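Transcriptional regulator, MarR family (Neisseria meningitidis serogroup B, PDB 3G3Z) probably binds DNA as a two-subunit transcription factor of the MarR family and regulates the expression of target genes. Local coordinates at residues Gln27-Asn32 with Ala100-Ser105; Val36-Ala41 with Glu53-Pro58; Tyr31-Val36 with Lys67-Gln72. All blocks are in the same frame, centred on the assembly; numbering follows the deposited sequence.

Interaction 1: Gln27-Asn32 with Ala100-Ser105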
loop_
_atom_site.group_PDB
_atom_site.type_symbol
_atom_site.label_atom_id
_atom_site.label_comp_id
_atom_site.label_asym_id
_atom_site.label_seq_id
_atom_site.Cartn_x
_atom_site.Cartn_y
_atom_site.Cartn_z
ATOM N N GLN A 27 -10.235 12.129 7.247
ATOM C CA GLN A 27 -11.071 13.110 6.546
ATOM C C GLN A 27 -12.498 12.567 6.427
ATOM O O GLN A 27 -13.358 13.191 5.811
ATOM C CB GLN A 27 -10.511 13.470 5.153
ATOM C CG GLN A 27 -8.980 13.644 5.077
ATOM C CD GLN A 27 -8.399 14.522 6.182
ATOM O OE1 GLN A 27 -8.669 15.724 6.247
ATOM N NE2 GLN A 27 -7.568 13.927 7.035
ATOM N N ASP A 28 -12.729 11.405 7.042
ATOM C CA ASP A 28 -14.015 10.702 7.011
ATOM C C ASP A 28 -14.326 10.143 5.619
ATOM O O ASP A 28 -15.488 9.934 5.245
ATOM C CB ASP A 28 -15.149 11.571 7.584
ATOM C CG ASP A 28 -15.173 11.569 9.109
ATOM O OD1 ASP A 28 -14.345 10.865 9.723
ATOM O OD2 ASP A 28 -16.029 12.261 9.699
ATOM N N LEU A 29 -13.256 9.858 4.874
ATOM C CA LEU A 29 -13.379 9.308 3.530
ATOM C C LEU A 29 -12.645 7.976 3.419
ATOM O O LEU A 29 -12.228 7.383 4.419
ATOM C CB LEU A 29 -12.877 10.331 2.481
ATOM C CG LEU A 29 -13.716 11.610 2.350
ATOM C CD1 LEU A 29 -12.934 12.729 1.681
ATOM C CD2 LEU A 29 -15.024 11.353 1.598
ATOM N N ASN A 30 -12.526 7.485 2.195
ATOM C CA ASN A 30 -11.709 6.318 1.942
ATOM C C ASN A 30 -10.906 6.544 0.666
ATOM O O ASN A 30 -11.103 7.556 -0.037
ATOM C CB ASN A 30 -12.548 5.034 1.908
ATOM C CG ASN A 30 -13.565 5.014 0.783
ATOM O OD1 ASN A 30 -13.438 5.734 -0.208
ATOM N ND2 ASN A 30 -14.581 4.176 0.929
ATOM N N TYR A 31 -9.993 5.616 0.392
ATOM C CA TYR A 31 -9.055 5.740 -0.715
ATOM C C TYR A 31 -9.776 5.905 -2.046
ATOM O O TYR A 31 -9.446 6.789 -2.823
ATOM C CB TYR A 31 -8.124 4.521 -0.742
ATOM C CG TYR A 31 -7.041 4.599 -1.784
ATOM C CD1 TYR A 31 -7.213 4.005 -3.036
ATOM C CD2 TYR A 31 -5.848 5.265 -1.525
ATOM C CE1 TYR A 31 -6.236 4.087 -4.009
ATOM C CE2 TYR A 31 -4.854 5.351 -2.493
ATOM C CZ TYR A 31 -5.054 4.738 -3.732
ATOM O OH TYR A 31 -4.085 4.798 -4.697
ATOM N N ASN A 32 -10.769 5.056 -2.292
ATOM C CA ASN A 32 -11.520 5.095 -3.544
ATOM C C ASN A 32 -12.209 6.445 -3.790
ATOM O O ASN A 32 -12.152 6.970 -4.889
ATOM C CB ASN A 32 -12.540 3.942 -3.590
ATOM C CG ASN A 32 -11.890 2.574 -3.445
ATOM O OD1 ASN A 32 -12.551 1.590 -3.084
ATOM N ND2 ASN A 32 -10.599 2.496 -3.739
ATOM N N ALA A 100 -13.360 21.424 -1.253
ATOM C CA ALA A 100 -12.483 22.485 -0.749
ATOM C C ALA A 100 -11.744 22.143 0.552
ATOM O O ALA A 100 -10.516 22.222 0.580
ATOM C CB ALA A 100 -13.235 23.813 -0.628
ATOM N N PRO A 101 -12.475 21.732 1.619
ATOM C CA PRO A 101 -11.818 21.381 2.899
ATOM C C PRO A 101 -10.857 20.210 2.777
ATOM O O PRO A 101 -9.883 20.135 3.524
ATOM C CB PRO A 101 -12.984 20.970 3.814
ATOM C CG PRO A 101 -14.229 21.416 3.127
ATOM C CD PRO A 101 -13.932 21.500 1.669
ATOM N N LEU A 102 -11.137 19.300 1.842
ATOM C CA LEU A 102 -10.270 18.152 1.609
ATOM C C LEU A 102 -8.948 18.567 0.986
ATOM O O LEU A 102 -7.896 18.124 1.430
ATOM C CB LEU A 102 -10.958 17.084 0.745
ATOM C CG LEU A 102 -10.093 15.865 0.426
ATOM C CD1 LEU A 102 -9.790 15.088 1.738
ATOM C CD2 LEU A 102 -10.766 14.965 -0.605
ATOM N N THR A 103 -8.996 19.415 -0.040
ATOM C CA THR A 103 -7.754 19.902 -0.645
ATOM C C THR A 103 -6.947 20.701 0.366
ATOM O O THR A 103 -5.716 20.621 0.396
ATOM C CB THR A 103 -8.006 20.758 -1.887
ATOM O OG1 THR A 103 -8.841 21.870 -1.536
ATOM C CG2 THR A 103 -8.684 19.925 -2.958
ATOM N N GLU A 104 -7.640 21.452 1.212
ATOM C CA GLU A 104 -6.951 22.263 2.209
ATOM C C GLU A 104 -6.224 21.419 3.252
ATOM O O GLU A 104 -5.060 21.675 3.550
ATOM C CB GLU A 104 -7.907 23.257 2.864
ATOM C CG GLU A 104 -8.202 24.444 1.986
ATOM C CD GLU A 104 -9.363 25.270 2.503
ATOM O OE1 GLU A 104 -9.267 25.781 3.642
ATOM O OE2 GLU A 104 -10.366 25.411 1.768
ATOM N N SER A 105 -6.906 20.414 3.798
ATOM C CA SER A 105 -6.277 19.514 4.768
ATOM C C SER A 105 -5.153 18.700 4.140
ATOM O O SER A 105 -4.148 18.432 4.799
ATOM C CB SER A 105 -7.295 18.592 5.443
ATOM O OG SER A 105 -8.133 17.988 4.491
#
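Gln-27, on the turn that leaves helix 5-25, lies beside Leu-102 on helix 93-117, where the two backbones come closest with CA atoms 7.1 Å apart. The short segment 27-32 turns a corner here: Asp-28, with positive phi, closes a Schellman motif, and Asn-30 N-caps the next helix through OD1 to the N of Leu-33. Leu-102 supplies the apolar half of the contact, its CG anti to the backbone N (chi1 178°), so that both methyls are carried toward the turn. Leu-102 CD1 packs against the aliphatic part of Gln-27, 3.7 Å from Gln-27 CG, the two chains running obliquely across each other. Leu-102 CD2 meets Leu-29 CD1 tip to tip at 3.9 Å, and Leu-102 also rests on Phe-34 of helix 31-43. The Gln-27 chain bends at chi2 (-48°), which carries its amide over Leu-102 to the next turn of helix 93-117. There Gln-27 OE1 lies 2.9 Å from Ser-105 OG. Ser-105 OG is also 2.9 Å from Pro-101 O and 3.1 Å from Leu-102 O, and its one proton could go to any of the three acceptors. The other end of the amide is settled: Gln-27 NE2 bonds to Trp-23 O in the last turn of helix 5-25. The contact is thus a small apolar patch with one polar pair beside it. The methyls fill the space between the turn and the helix, while the amide, anchored through NE2 to its own helix, presents its oxygen to a serine hydroxyl whose bond to it is probably shared or intermittent.

Interaction 2: Val36-Ala41 with Glu53-Pro58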
loop_
_atom_site.group_PDB
_atom_site.type_symbol
_atom_site.label_atom_id
_atom_site.label_comp_id
_atom_site.label_asym_id
_atom_site.label_seq_id
_atom_site.Cartn_x
_atom_site.Cartn_y
_atom_site.Cartn_z
ATOM N N VAL A 36 -11.088 9.818 -6.660
ATOM C CA VAL A 36 -11.966 10.611 -7.548
ATOM C C VAL A 36 -11.984 12.082 -7.140
ATOM O O VAL A 36 -11.615 12.956 -7.921
ATOM C CB VAL A 36 -13.426 10.039 -7.597
ATOM C CG1 VAL A 36 -14.355 10.905 -8.489
ATOM C CG2 VAL A 36 -13.409 8.633 -8.117
ATOM N N LEU A 37 -12.401 12.347 -5.906
ATOM C CA LEU A 37 -12.602 13.713 -5.413
ATOM C C LEU A 37 -11.336 14.581 -5.460
ATOM O O LEU A 37 -11.368 15.729 -5.923
ATOM C CB LEU A 37 -13.168 13.676 -3.983
ATOM C CG LEU A 37 -14.542 13.001 -3.801
ATOM C CD1 LEU A 37 -14.807 12.713 -2.329
ATOM C CD2 LEU A 37 -15.655 13.847 -4.406
ATOM N N TYR A 38 -10.227 14.027 -4.984
ATOM C CA TYR A 38 -8.985 14.780 -4.947
ATOM C C TYR A 38 -8.364 15.007 -6.326
ATOM O O TYR A 38 -7.848 16.100 -6.590
ATOM C CB TYR A 38 -7.988 14.143 -3.993
ATOM C CG TYR A 38 -6.787 15.006 -3.723
ATOM C CD1 TYR A 38 -6.866 16.101 -2.855
ATOM C CD2 TYR A 38 -5.562 14.735 -4.340
ATOM C CE1 TYR A 38 -5.750 16.903 -2.611
ATOM C CE2 TYR A 38 -4.443 15.529 -4.100
ATOM C CZ TYR A 38 -4.541 16.604 -3.234
ATOM O OH TYR A 38 -3.432 17.386 -3.005
ATOM N N THR A 39 -8.425 14.000 -7.203
ATOM C CA THR A 39 -7.967 14.172 -8.594
ATOM C C THR A 39 -8.760 15.284 -9.288
ATOM O O THR A 39 -8.187 16.161 -9.942
ATOM C CB THR A 39 -8.051 12.851 -9.427
ATOM O OG1 THR A 39 -7.387 11.792 -8.730
ATOM C CG2 THR A 39 -7.389 13.015 -10.778
ATOM N N LEU A 40 -10.073 15.261 -9.120
ATOM C CA LEU A 40 -10.930 16.220 -9.809
ATOM C C LEU A 40 -10.769 17.637 -9.271
ATOM O O LEU A 40 -10.860 18.603 -10.026
ATOM C CB LEU A 40 -12.395 15.773 -9.771
ATOM C CG LEU A 40 -12.776 14.523 -10.577
ATOM C CD1 LEU A 40 -14.273 14.271 -10.494
ATOM C CD2 LEU A 40 -12.340 14.628 -12.036
ATOM N N ALA A 41 -10.519 17.751 -7.970
ATOM C CA ALA A 41 -10.373 19.054 -7.322
ATOM C C ALA A 41 -9.047 19.741 -7.651
ATOM O O ALA A 41 -8.976 20.972 -7.692
ATOM C CB ALA A 41 -10.546 18.919 -5.814
ATOM N N GLU A 53 -5.898 4.810 -13.325
ATOM C CA GLU A 53 -4.464 4.625 -13.563
ATOM C C GLU A 53 -3.577 5.384 -12.560
ATOM O O GLU A 53 -2.654 4.805 -11.981
ATOM C CB GLU A 53 -4.101 4.911 -15.032
ATOM C CG GLU A 53 -4.022 3.612 -15.855
ATOM C CD GLU A 53 -4.464 3.738 -17.317
ATOM O OE1 GLU A 53 -4.143 4.757 -17.971
ATOM O OE2 GLU A 53 -5.116 2.787 -17.822
ATOM N N LYS A 54 -3.897 6.654 -12.322
ATOM C CA LYS A 54 -3.181 7.466 -11.345
ATOM C C LYS A 54 -3.129 6.829 -9.945
ATOM O O LYS A 54 -2.074 6.802 -9.316
ATOM C CB LYS A 54 -3.806 8.859 -11.261
ATOM C CG LYS A 54 -3.044 9.832 -10.373
ATOM C CD LYS A 54 -3.820 11.133 -10.219
ATOM C CE LYS A 54 -3.246 12.030 -9.116
ATOM N NZ LYS A 54 -2.074 12.831 -9.577
ATOM N N TRP A 55 -4.262 6.319 -9.462
ATOM C CA TRP A 55 -4.325 5.819 -8.090
ATOM C C TRP A 55 -4.267 4.309 -8.006
ATOM O O TRP A 55 -4.396 3.742 -6.921
ATOM C CB TRP A 55 -5.523 6.403 -7.336
ATOM C CG TRP A 55 -5.376 7.888 -7.189
ATOM C CD1 TRP A 55 -5.962 8.849 -7.954
ATOM C CD2 TRP A 55 -4.551 8.576 -6.235
ATOM N NE1 TRP A 55 -5.567 10.102 -7.530
ATOM C CE2 TRP A 55 -4.692 9.961 -6.483
ATOM C CE3 TRP A 55 -3.700 8.155 -5.201
ATOM C CZ2 TRP A 55 -4.014 10.939 -5.724
ATOM C CZ3 TRP A 55 -3.026 9.124 -4.448
ATOM C CH2 TRP A 55 -3.194 10.502 -4.713
ATOM N N SER A 56 -4.024 3.671 -9.149
ATOM C CA SER A 56 -3.815 2.219 -9.226
ATOM C C SER A 56 -5.073 1.463 -8.777
ATOM O O SER A 56 -4.999 0.533 -7.976
ATOM C CB SER A 56 -2.567 1.799 -8.421
ATOM O OG SER A 56 -1.380 2.331 -9.010
ATOM N N LEU A 57 -6.227 1.900 -9.286
ATOM C CA LEU A 57 -7.514 1.262 -8.991
ATOM C C LEU A 57 -8.147 0.601 -10.219
ATOM O O LEU A 57 -8.035 1.122 -11.324
ATOM C CB LEU A 57 -8.498 2.283 -8.410
ATOM C CG LEU A 57 -8.180 2.817 -7.017
ATOM C CD1 LEU A 57 -9.105 3.981 -6.691
ATOM C CD2 LEU A 57 -8.277 1.717 -5.970
ATOM N N PRO A 58 -8.828 -0.539 -10.026
ATOM C CA PRO A 58 -9.513 -1.172 -11.149
ATOM C C PRO A 58 -10.739 -0.381 -11.607
ATOM O O PRO A 58 -11.345 0.347 -10.814
ATOM C CB PRO A 58 -9.929 -2.529 -10.591
ATOM C CG PRO A 58 -9.944 -2.362 -9.136
ATOM C CD PRO A 58 -8.926 -1.342 -8.791
#
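Thr-39 OG1 is gripped from two directions: the indole N-H of Trp-55 points at it across the contact, and the hydroxyl itself bonds to Ala-35 O one turn back in helix 31-43. The bond from Trp-55 NE1 to Thr-39 OG1 is 2.8 Å long but bent, with an N-H...O angle of 141°; the oxygen sits at the ring edge, 14° out of the indole plane. Thr-39 holds OG1 beside its own backbone N (chi1 -52°), where it can serve the carbonyl of Ala-35 and still face the indole. With its oxygen both accepting and donating, this buried hydroxyl is well satisfied, and the indole is held at its N-H edge. Lys-54 runs alongside: its CG lies 3.8 Å above the plane of the Trp-55 ring, offset toward the rim, and its CD passes 3.9 Å from Thr-39 OG1, with CG2 of the threonine 4.1 Å from the same CD. The ammonium NZ travels on to salt bridges with Glu-43 and with Asp-7 of the second subunit, which links this contact to the dimer. Tyr-38 adds looser apolar packing, its CD2 4.3 Å from Trp-55 CZ2, and its ring stacks on Phe-34. In a MarR winged helix-turn-helix, helix 48-55 is the first helix of the DNA-binding pair; here a Schellman motif at Ser-56, with positive phi, turns the chain away, and Pro-58 stands at the N-cap position of helix 59-71. The contact ties that first helix to helix 31-43, whose remaining sides carry Val-36 against helix 59-71, Leu-37 and Ala-41 against helix 93-117, and Leu-40 against strand 89-91.

Interaction 3: Tyr31-Val36 with Lys67-Gln72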
loop_
_atom_site.group_PDB
_atom_site.type_symbol
_atom_site.label_atom_id
_atom_site.label_comp_id
_atom_site.label_asym_id
_atom_site.label_seq_id
_atom_site.Cartn_x
_atom_site.Cartn_y
_atom_site.Cartn_z
ATOM N N TYR A 31 -9.993 5.616 0.392
ATOM C CA TYR A 31 -9.055 5.740 -0.715
ATOM C C TYR A 31 -9.776 5.905 -2.046
ATOM O O TYR A 31 -9.446 6.789 -2.823
ATOM C CB TYR A 31 -8.124 4.521 -0.742
ATOM C CG TYR A 31 -7.041 4.599 -1.784
ATOM C CD1 TYR A 31 -7.213 4.005 -3.036
ATOM C CD2 TYR A 31 -5.848 5.265 -1.525
ATOM C CE1 TYR A 31 -6.236 4.087 -4.009
ATOM C CE2 TYR A 31 -4.854 5.351 -2.493
ATOM C CZ TYR A 31 -5.054 4.738 -3.732
ATOM O OH TYR A 31 -4.085 4.798 -4.697
ATOM N N ASN A 32 -10.769 5.056 -2.292
ATOM C CA ASN A 32 -11.520 5.095 -3.544
ATOM C C ASN A 32 -12.209 6.445 -3.790
ATOM O O ASN A 32 -12.152 6.970 -4.889
ATOM C CB ASN A 32 -12.540 3.942 -3.590
ATOM C CG ASN A 32 -11.890 2.574 -3.445
ATOM O OD1 ASN A 32 -12.551 1.590 -3.084
ATOM N ND2 ASN A 32 -10.599 2.496 -3.739
ATOM N N LEU A 33 -12.859 6.995 -2.766
ATOM C CA LEU A 33 -13.514 8.303 -2.861
ATOM C C LEU A 33 -12.508 9.430 -3.036
ATOM O O LEU A 33 -12.723 10.364 -3.823
ATOM C CB LEU A 33 -14.334 8.568 -1.590
ATOM C CG LEU A 33 -15.712 7.926 -1.527
ATOM C CD1 LEU A 33 -16.159 7.793 -0.073
ATOM C CD2 LEU A 33 -16.708 8.749 -2.357
ATOM N N PHE A 34 -11.427 9.350 -2.265
ATOM C CA PHE A 34 -10.328 10.306 -2.343
ATOM C C PHE A 34 -9.748 10.371 -3.743
ATOM O O PHE A 34 -9.535 11.461 -4.294
ATOM C CB PHE A 34 -9.235 9.933 -1.337
ATOM C CG PHE A 34 -8.070 10.861 -1.357
ATOM C CD1 PHE A 34 -8.145 12.106 -0.732
ATOM C CD2 PHE A 34 -6.900 10.510 -2.019
ATOM C CE1 PHE A 34 -7.066 12.986 -0.759
ATOM C CE2 PHE A 34 -5.813 11.389 -2.046
ATOM C CZ PHE A 34 -5.902 12.622 -1.416
ATOM N N ALA A 35 -9.516 9.194 -4.324
ATOM C CA ALA A 35 -8.961 9.090 -5.662
ATOM C C ALA A 35 -9.760 9.943 -6.664
ATOM O O ALA A 35 -9.170 10.721 -7.407
ATOM C CB ALA A 35 -8.913 7.614 -6.105
ATOM N N VAL A 36 -11.088 9.818 -6.660
ATOM C CA VAL A 36 -11.966 10.611 -7.548
ATOM C C VAL A 36 -11.984 12.082 -7.140
ATOM O O VAL A 36 -11.615 12.956 -7.921
ATOM C CB VAL A 36 -13.426 10.039 -7.597
ATOM C CG1 VAL A 36 -14.355 10.905 -8.489
ATOM C CG2 VAL A 36 -13.409 8.633 -8.117
ATOM N N LYS A 67 -20.612 6.545 -9.603
ATOM C CA LYS A 67 -22.073 6.430 -9.548
ATOM C C LYS A 67 -22.617 7.037 -8.250
ATOM O O LYS A 67 -23.595 7.787 -8.282
ATOM C CB LYS A 67 -22.517 4.966 -9.706
ATOM C CG LYS A 67 -24.030 4.760 -9.827
ATOM C CD LYS A 67 -24.373 3.354 -10.354
ATOM C CE LYS A 67 -25.883 3.135 -10.408
ATOM N NZ LYS A 67 -26.282 1.846 -11.066
ATOM N N THR A 68 -21.976 6.729 -7.121
ATOM C CA THR A 68 -22.409 7.252 -5.814
ATOM C C THR A 68 -22.284 8.768 -5.733
ATOM O O THR A 68 -23.219 9.451 -5.293
ATOM C CB THR A 68 -21.661 6.597 -4.618
ATOM O OG1 THR A 68 -21.773 5.177 -4.703
ATOM C CG2 THR A 68 -22.274 7.041 -3.285
ATOM N N LEU A 69 -21.146 9.295 -6.185
ATOM C CA LEU A 69 -20.895 10.734 -6.134
ATOM C C LEU A 69 -21.817 11.558 -7.049
ATOM O O LEU A 69 -22.254 12.659 -6.675
ATOM C CB LEU A 69 -19.410 11.033 -6.384
ATOM C CG LEU A 69 -18.442 10.566 -5.275
ATOM C CD1 LEU A 69 -17.015 10.582 -5.764
ATOM C CD2 LEU A 69 -18.563 11.397 -3.988
ATOM N N ALA A 70 -22.118 11.023 -8.236
ATOM C CA ALA A 70 -23.050 11.670 -9.159
ATOM C C ALA A 70 -24.453 11.688 -8.573
ATOM O O ALA A 70 -25.147 12.694 -8.668
ATOM C CB ALA A 70 -23.048 10.980 -10.523
ATOM N N GLY A 71 -24.851 10.572 -7.959
ATOM C CA GLY A 71 -26.143 10.452 -7.282
ATOM C C GLY A 71 -26.258 11.413 -6.112
ATOM O O GLY A 71 -27.359 11.788 -5.704
ATOM N N GLN A 72 -25.115 11.826 -5.573
ATOM C CA GLN A 72 -25.105 12.833 -4.518
ATOM C C GLN A 72 -24.981 14.236 -5.084
ATOM O O GLN A 72 -24.894 15.210 -4.330
ATOM C CB GLN A 72 -24.003 12.541 -3.512
ATOM C CG GLN A 72 -24.371 11.417 -2.559
ATOM C CD GLN A 72 -23.655 11.548 -1.233
ATOM O OE1 GLN A 72 -24.276 11.811 -0.199
ATOM N NE2 GLN A 72 -22.341 11.391 -1.258
#
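Leu-69 pushes its branched end between Leu-33 and Val-36, and the tight part of the contact is made by these three side chains. The helices keep their backbones well apart, the CA atoms of Leu-33 and Leu-69 being 8.4 Å from each other, so branched side chains span the gap. Leu-33 CD2 does the touching on its side: it lies 3.6 Å from Leu-69 CD2 and 3.9 Å from Leu-69 CD1, seated over the fork of the other leucine. The CB of Leu-33 does not point straight across, and it is the CD2 branch that reaches Leu-69. Val-36, one turn along, approaches more directly. With CG1 anti to its backbone N (chi1 178°), that methyl faces Leu-69 CD1 tip to tip at 3.8 Å. The packing thins toward the exposed side of helix 59-71. Thr-68 starts in the direction of helix 31-43, yet its CG2 stops 5.9 Å from Leu-33 CD2, and the amide NE2 of exposed Gln-72 stays 6.3 Å from that same methyl. Val-65 extends the buried side by touching both Leu-33 and Val-36, while Leu-69 also packs on Leu-74 and Ile-75 at the start of the wing. In MarR proteins helix 59-71 corresponds to the recognition helix, expected to enter the DNA major groove. No hydrogen bond or charge crosses between the two segments. Between them the probable recognition helix is therefore held by apolar packing, which depends on shape and burial and not on directed bonds.

Overall arrangement
All three contacts draw on helix 31-43 or the turn leading into it, and their centres lie 10 to 12 Å apart. Along the chain, interaction 2 spans the shortest loop, interaction 3 encloses it, and interaction 1 reaches furthest, out to helix 93-117. Tyr-31 OH, probably hydrogen-bonded to Trp-55 O, joins the start of helix 31-43 to interaction 2, and Leu-102 of interaction 1 touches Phe-34 of segment 31-36, joining interactions 1 and 3. Interactions 2 and 3 attach the two helices of the helix-turn-helix to helix 31-43, and interaction 1 joins the turn before it to the long helix 93-117, consistent with a winged-helix DNA-binding lobe.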